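Local coordinates for Na Glutathione S-transferase 1 (Necator americanus, PDB 2ON7), which probably conjugates glutathione to hydrophobic electrophiles, as a hookworm glutathione S-transferase with a thioredoxin-like N-terminal domain and a helical C-terminal domain, at residues A[15-20]-A[157-162]. Residues are numbered along the deposited sequence; the frame is centred on the assembly and turned at random.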
loop_
_atom_site.group_PDB
_atom_site.type_symbol
_atom_site.label_atom_id
_atom_site.label_comp_id
_atom_site.label_asym_id
_atom_site.label_seq_id
_atom_site.Cartn_x
_atom_site.Cartn_y
_atom_site.Cartn_z
ATOM N N GLY A 15 -9.001 5.487 9.825
ATOM C CA GLY A 15 -8.516 6.675 10.550
ATOM C C GLY A 15 -7.818 6.372 11.887
ATOM O O GLY A 15 -6.957 7.141 12.344
ATOM N N GLU A 16 -8.156 5.249 12.504
ATOM C CA GLU A 16 -7.701 4.957 13.852
ATOM C C GLU A 16 -6.186 4.881 14.048
ATOM O O GLU A 16 -5.706 5.240 15.116
ATOM C CB GLU A 16 -8.378 3.686 14.372
ATOM C CG GLU A 16 -8.216 3.390 15.864
ATOM C CD GLU A 16 -8.773 4.475 16.743
ATOM O OE1 GLU A 16 -9.609 5.262 16.264
ATOM O OE2 GLU A 16 -8.379 4.564 17.928
ATOM N N CYS A 17 -5.439 4.419 13.045
ATOM C CA CYS A 17 -3.988 4.279 13.159
ATOM C C CYS A 17 -3.382 5.634 13.446
ATOM O O CYS A 17 -2.664 5.809 14.429
ATOM C CB CYS A 17 -3.356 3.593 11.921
ATOM S SG CYS A 17 -1.489 3.167 11.929
ATOM N N ALA A 18 -3.714 6.597 12.601
ATOM C CA ALA A 18 -3.345 8.014 12.789
ATOM C C ALA A 18 -3.646 8.475 14.197
ATOM O O ALA A 18 -2.778 9.061 14.857
ATOM C CB ALA A 18 -4.104 8.869 11.799
ATOM N N ARG A 19 -4.875 8.209 14.663
ATOM C CA ARG A 19 -5.289 8.640 15.989
ATOM C C ARG A 19 -4.411 8.024 17.054
ATOM O O ARG A 19 -4.055 8.670 18.024
ATOM C CB ARG A 19 -6.755 8.282 16.274
ATOM C CG ARG A 19 -7.711 8.935 15.355
ATOM C CD ARG A 19 -9.094 8.490 15.695
ATOM N NE ARG A 19 -10.077 9.079 14.795
ATOM C CZ ARG A 19 -10.970 8.395 14.086
ATOM N NH1 ARG A 19 -11.020 7.085 14.175
ATOM N NH2 ARG A 19 -11.837 9.044 13.317
ATOM N N GLN A 20 -4.139 6.740 16.879
ATOM C CA GLN A 20 -3.304 6.001 17.793
ATOM C C GLN A 20 -1.886 6.514 17.766
ATOM O O GLN A 20 -1.280 6.539 18.774
ATOM C CB GLN A 20 -3.430 4.467 17.584
ATOM C CG GLN A 20 -4.757 3.964 18.164
ATOM C CD GLN A 20 -5.027 2.480 18.001
ATOM O OE1 GLN A 20 -6.179 2.040 17.999
ATOM N NE2 GLN A 20 -3.991 1.711 17.882
ATOM N N ASP A 157 2.258 -2.482 14.348
ATOM C CA ASP A 157 1.771 -3.017 15.632
ATOM C C ASP A 157 0.289 -2.576 15.918
ATOM O O ASP A 157 -0.544 -3.370 16.337
ATOM C CB ASP A 157 2.738 -2.610 16.752
ATOM C CG ASP A 157 4.126 -3.297 16.606
ATOM O OD1 ASP A 157 5.180 -2.632 16.708
ATOM O OD2 ASP A 157 4.141 -4.532 16.352
ATOM N N LEU A 158 -0.020 -1.324 15.599
ATOM C CA LEU A 158 -1.301 -0.699 15.885
ATOM C C LEU A 158 -2.353 -1.130 14.903
ATOM O O LEU A 158 -3.458 -1.510 15.291
ATOM C CB LEU A 158 -1.151 0.826 15.841
ATOM C CG LEU A 158 -0.016 1.501 16.587
ATOM C CD1 LEU A 158 0.013 2.964 16.155
ATOM C CD2 LEU A 158 -0.253 1.389 18.100
ATOM N N LEU A 159 -1.996 -1.061 13.628
ATOM C CA LEU A 159 -2.836 -1.572 12.563
ATOM C C LEU A 159 -3.427 -2.927 12.886
ATOM O O LEU A 159 -4.662 -3.113 12.833
ATOM C CB LEU A 159 -2.028 -1.694 11.275
ATOM C CG LEU A 159 -1.933 -0.529 10.297
ATOM C CD1 LEU A 159 -1.194 -1.038 9.040
ATOM C CD2 LEU A 159 -3.344 0.135 9.963
ATOM N N VAL A 160 -2.535 -3.856 13.201
ATOM C CA VAL A 160 -2.834 -5.287 13.418
ATOM C C VAL A 160 -3.476 -5.562 14.790
ATOM O O VAL A 160 -4.458 -6.306 14.886
ATOM C CB VAL A 160 -1.518 -6.143 13.271
ATOM C CG1 VAL A 160 -1.744 -7.598 13.561
ATOM C CG2 VAL A 160 -0.879 -5.935 11.899
ATOM N N SER A 161 -2.924 -4.981 15.855
ATOM C CA SER A 161 -3.573 -5.118 17.163
ATOM C C SER A 161 -5.018 -4.536 17.157
ATOM O O SER A 161 -5.959 -5.201 17.524
ATOM C CB SER A 161 -2.712 -4.539 18.266
ATOM O OG SER A 161 -2.578 -3.165 18.124
ATOM N N GLU A 162 -5.184 -3.312 16.693
ATOM C CA GLU A 162 -6.505 -2.700 16.580
ATOM C C GLU A 162 -7.500 -3.466 15.674
ATOM O O GLU A 162 -8.693 -3.563 15.974
ATOM C CB GLU A 162 -6.351 -1.242 16.107
ATOM C CG GLU A 162 -7.670 -0.535 15.744
ATOM C CD GLU A 162 -8.575 -0.400 16.958
ATOM O OE1 GLU A 162 -8.076 -0.019 18.052
ATOM O OE2 GLU A 162 -9.781 -0.679 16.814
#
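L159 brings its CD2 methyl against C17, 4.0 Å from CB of C17, while the SG of C17 lies at 4.1 Å from the same CD2. The sulfur is held in place by its disulfide to C68 on helix 64-75, and L159 also touches L65 of that helix. Beside this pair, L158 packs along Q20, the two side chains lying alongside with their ends pointing opposite ways, and L158 CD1 is 4.0 Å from Q20 CB. Q20 has CG anti to its carbonyl carbon (chi1 -75°) and is extended beyond it, a shape that carries the amide across to E162, the amide plane of Q20 and the carboxylate plane of E162 being 69° apart.

The contact illustrates how the two domains of a glutathione S-transferase are joined: helix 16-25, the first helix of the thioredoxin-like domain, meets helix 155-168 of the all-helical domain, with 121° between the N-to-C directions of the short segments and 9.5 Å between their axes at closest approach.

Next to the apolar contacts lies a group of charged side chains. E16 and E162 both bend at chi2 and cross at about a right angle, their chains touching at 4.0 Å between E16 CG and E162 CD. Although OE2 of E16 and OE1 of E162 are 4.6 Å apart, R201 forms salt bridges to both oxygens, which probably offsets the repulsion. R12 and R189 add salt bridges to E162, while W197 donates a hydrogen bond to E16 OE2. The other oxygen of E16, OE1, accepts a hydrogen bond, part of a salt bridge, from R19 NH1 at 3.1 Å, the oxygen lying almost in the guanidinium plane.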